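PDB 3PQK: biofilm growth-associated repressor from Xylella fastidiosa, which represses transcription of its own operon by binding a palindromic AT-rich sequence that spans the -10 region of the blh promoter. Local coordinates for residues V13-L16 and L17-L20; G49-T52 and L53-L57. One frame throughout, in Å; residues are numbered along the deposited sequence.

Contact 1 of 2, residues V13-L16 and L17-L20; sequences VANL and LKTL
The carbonyl oxygen of Asn15 accepts two hydrogen bonds from a single residue, Thr19, one turn further along the helix. The amide N of Thr19 reaches Asn15 O at 3.1 Å, the usual i to i+4 bond of an alpha-helix, and its OG1 reaches the same atom at 3.2 Å from the other face of the carbonyl plane, tilted 31° out of it. The side-chain torsion makes this possible: OG1 lies beside the backbone N (chi1 -58°), turned back along the helix, and the hydroxyl of a helical threonine thereby finds its acceptor in its own helix. Around this shared acceptor runs the regular i to i+4 pattern, with Leu17 N on Val13 O and Lys18 N on Ala14 O, both at 2.9 Å.

On the more exposed side Asn15 and Lys18 run side by side in the same direction. The extended chain of Lys18 passes over the backbone, with CG 3.4 Å from Ala14 O, and brings NZ to 3.5 Å from Asn15 OD1. On the apolar side Leu16 and Leu20, one turn apart, meet through their CD1 methyls at 4.3 Å, while Val13 CG1 lies 4.5 Å from Leu17 CG.

The segment thus illustrates an amphipathic helix end. Leu16, Leu17 and Leu20 rest on Leu87 of helix 84-96, Leu16, Thr19 and Leu20 touch Ile65 just ahead of strand 66-69, and in the second subunit Phe95 packs on Val13 and Leu16 and Ser21 on Lys18, so helix 3-20 joins its own winged-helix domain to the dimer interface.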
# COMPACT_ATOMS: atom_id res chain seq x y z
N VAL B 13 1.99 -7.96 4.74
CA VAL B 13 1.82 -6.60 4.13
C VAL B 13 1.34 -6.71 2.67
O VAL B 13 0.45 -5.97 2.25
CB VAL B 13 3.10 -5.74 4.31
CG1 VAL B 13 2.98 -4.35 3.67
CG2 VAL B 13 3.40 -5.59 5.79
N ALA B 14 1.88 -7.69 1.92
CA ALA B 14 1.46 -7.94 0.54
C ALA B 14 -0.01 -8.32 0.50
O ALA B 14 -0.73 -7.85 -0.39
CB ALA B 14 2.30 -9.05 -0.07
N ASN B 15 -0.47 -9.15 1.46
CA ASN B 15 -1.88 -9.57 1.54
C ASN B 15 -2.77 -8.35 1.84
O ASN B 15 -3.80 -8.16 1.20
CB ASN B 15 -2.07 -10.69 2.58
CG ASN B 15 -1.37 -11.99 2.22
OD1 ASN B 15 -0.95 -12.24 1.08
ND2 ASN B 15 -1.20 -12.85 3.21
N LEU B 16 -2.30 -7.48 2.75
CA LEU B 16 -3.02 -6.25 3.05
C LEU B 16 -3.14 -5.35 1.80
O LEU B 16 -4.21 -4.78 1.58
CB LEU B 16 -2.34 -5.51 4.21
CG LEU B 16 -2.91 -4.12 4.56
CD1 LEU B 16 -4.40 -4.21 4.87
CD2 LEU B 16 -2.19 -3.51 5.74
N LEU B 17 -2.05 -5.24 0.99
CA LEU B 17 -2.05 -4.40 -0.22
C LEU B 17 -2.98 -4.98 -1.27
O LEU B 17 -3.65 -4.23 -1.97
CB LEU B 17 -0.62 -4.22 -0.80
CG LEU B 17 0.40 -3.48 0.09
CD1 LEU B 17 1.75 -3.40 -0.60
CD2 LEU B 17 -0.08 -2.10 0.50
N LYS B 18 -3.03 -6.33 -1.37
CA LYS B 18 -3.96 -7.01 -2.29
C LYS B 18 -5.39 -6.57 -1.96
O LYS B 18 -6.15 -6.20 -2.86
CB LYS B 18 -3.86 -8.54 -2.16
CG LYS B 18 -2.67 -9.14 -2.87
CD LYS B 18 -2.43 -10.59 -2.46
CE LYS B 18 -1.09 -11.10 -2.92
NZ LYS B 18 -0.85 -12.49 -2.45
N THR B 19 -5.74 -6.56 -0.65
CA THR B 19 -7.05 -6.16 -0.18
C THR B 19 -7.38 -4.73 -0.59
O THR B 19 -8.47 -4.48 -1.11
CB THR B 19 -7.16 -6.32 1.34
OG1 THR B 19 -6.89 -7.68 1.67
CG2 THR B 19 -8.53 -5.87 1.87
N LEU B 20 -6.44 -3.80 -0.36
CA LEU B 20 -6.67 -2.39 -0.68
C LEU B 20 -6.57 -2.07 -2.18
O LEU B 20 -6.91 -0.96 -2.57
CB LEU B 20 -5.71 -1.49 0.13
CG LEU B 20 -5.83 -1.55 1.65
CD1 LEU B 20 -4.72 -0.80 2.29
CD2 LEU B 20 -7.18 -1.00 2.15

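Contact 2 of 2, residues G49-T52 and L53-L57; sequences GQPT and LSQQL
The start of helix 52-62, the second helix of the predicted helix-turn-helix motif, shows how a turn feeds its chain into a helix. Gly49, still in the loop ahead of the helix, offers its O to Leu53 N at 2.9 Å, nearly along the C=O axis, and Thr52 O receives Gln56 N at 2.9 Å, as straight. Between them Gln50 folds its side chain back over the first turn. With chi1 -66° and chi2 -60° the chain is bent so that the amide faces Ser54: Gln50 OE1 accepts from Ser54 N at 3.2 Å, approached well off the carbonyl direction (C=O...N angle 109°), while Gln50 NE2 makes a weak bond to Ser54 OG at 3.4 Å. The peptide bond joining Gln50 to Pro51 is cis. Pro51 O holds Gln55 N, and the extended side chain of Gln55 lies alongside the proline ring, NE2 3.5 Å from Pro51 CB.

Chemically, a side-chain carbonyl does for the amide of Ser54 what main-chain carbonyls do for those of Leu53, Gln55 and Gln56. With both polar atoms of its amide engaged by Ser54, one more weakly, Gln50 is probably restrained in rotation at this largely exposed surface.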
# COMPACT_ATOMS: atom_id res chain seq x y z
N GLY B 49 -23.11 3.00 -6.17
CA GLY B 49 -24.37 2.50 -5.63
C GLY B 49 -24.30 1.05 -5.22
O GLY B 49 -23.24 0.55 -4.87
N GLN B 50 -25.44 0.34 -5.32
CA GLN B 50 -25.54 -1.07 -4.98
C GLN B 50 -25.56 -1.96 -6.23
O GLN B 50 -25.89 -1.46 -7.30
CB GLN B 50 -26.78 -1.32 -4.10
CG GLN B 50 -26.70 -0.66 -2.71
CD GLN B 50 -25.53 -1.12 -1.86
OE1 GLN B 50 -24.96 -2.20 -2.05
NE2 GLN B 50 -25.17 -0.30 -0.88
N PRO B 51 -25.19 -3.27 -6.17
CA PRO B 51 -24.73 -4.04 -5.00
C PRO B 51 -23.27 -3.74 -4.58
O PRO B 51 -22.89 -4.07 -3.46
CB PRO B 51 -24.94 -5.49 -5.44
CG PRO B 51 -24.72 -5.46 -6.93
CD PRO B 51 -25.22 -4.10 -7.39
N THR B 52 -22.50 -3.09 -5.48
CA THR B 52 -21.07 -2.73 -5.37
C THR B 52 -20.63 -2.14 -4.02
O THR B 52 -19.78 -2.74 -3.37
CB THR B 52 -20.64 -1.92 -6.61
OG1 THR B 52 -21.13 -2.60 -7.76
CG2 THR B 52 -19.13 -1.76 -6.72
N LEU B 53 -21.21 -1.01 -3.61
CA LEU B 53 -20.87 -0.34 -2.34
C LEU B 53 -20.92 -1.26 -1.13
O LEU B 53 -19.95 -1.32 -0.38
CB LEU B 53 -21.74 0.93 -2.13
CG LEU B 53 -21.28 1.93 -1.07
CD1 LEU B 53 -20.39 2.99 -1.67
CD2 LEU B 53 -22.46 2.60 -0.46
N SER B 54 -22.01 -2.03 -0.95
CA SER B 54 -22.09 -2.95 0.18
C SER B 54 -21.23 -4.21 -0.01
O SER B 54 -20.83 -4.80 0.98
CB SER B 54 -23.53 -3.31 0.54
OG SER B 54 -24.02 -2.42 1.53
N GLN B 55 -20.92 -4.60 -1.27
CA GLN B 55 -20.02 -5.73 -1.54
C GLN B 55 -18.61 -5.37 -1.08
O GLN B 55 -17.98 -6.15 -0.35
CB GLN B 55 -19.97 -6.09 -3.04
CG GLN B 55 -21.22 -6.80 -3.56
CD GLN B 55 -21.27 -6.93 -5.07
OE1 GLN B 55 -20.46 -6.35 -5.80
NE2 GLN B 55 -22.22 -7.70 -5.56
N GLN B 56 -18.17 -4.15 -1.44
CA GLN B 56 -16.85 -3.61 -1.10
C GLN B 56 -16.64 -3.30 0.37
O GLN B 56 -15.56 -3.59 0.88
CB GLN B 56 -16.45 -2.47 -2.04
CG GLN B 56 -16.40 -2.89 -3.54
CD GLN B 56 -15.54 -4.11 -3.75
OE1 GLN B 56 -14.41 -4.18 -3.26
NE2 GLN B 56 -16.09 -5.14 -4.39
N LEU B 57 -17.68 -2.77 1.08
CA LEU B 57 -17.59 -2.54 2.54
C LEU B 57 -17.57 -3.92 3.24
O LEU B 57 -16.97 -4.07 4.31
CB LEU B 57 -18.77 -1.69 3.08
CG LEU B 57 -18.77 -0.18 2.74
CD1 LEU B 57 -20.21 0.40 2.77
CD2 LEU B 57 -17.88 0.63 3.69

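How the contacts relate
Contact 1 closes the long N-terminal helix and contact 2 opens helix 52-62; their centres lie 19 Å apart and their nearest atoms about 6 Å, with no direct touch. Arg25, on helix 23-33, bridges them: its NH1 bonds the carbonyl of Thr19 in contact 1, and its NE bonds OE1 of Gln56 in contact 2. Residues 13-20 lie against the second subunit, whereas residues 49-57 belong to the predicted DNA-binding motif and touch no other protein chain. The disulfide Cys30-Cys96 links helix 23-33, which packs on contact 2, to helix 84-96, which packs on contact 1; in a repressor described as a redox switch, a change in this bond could in principle be felt at both.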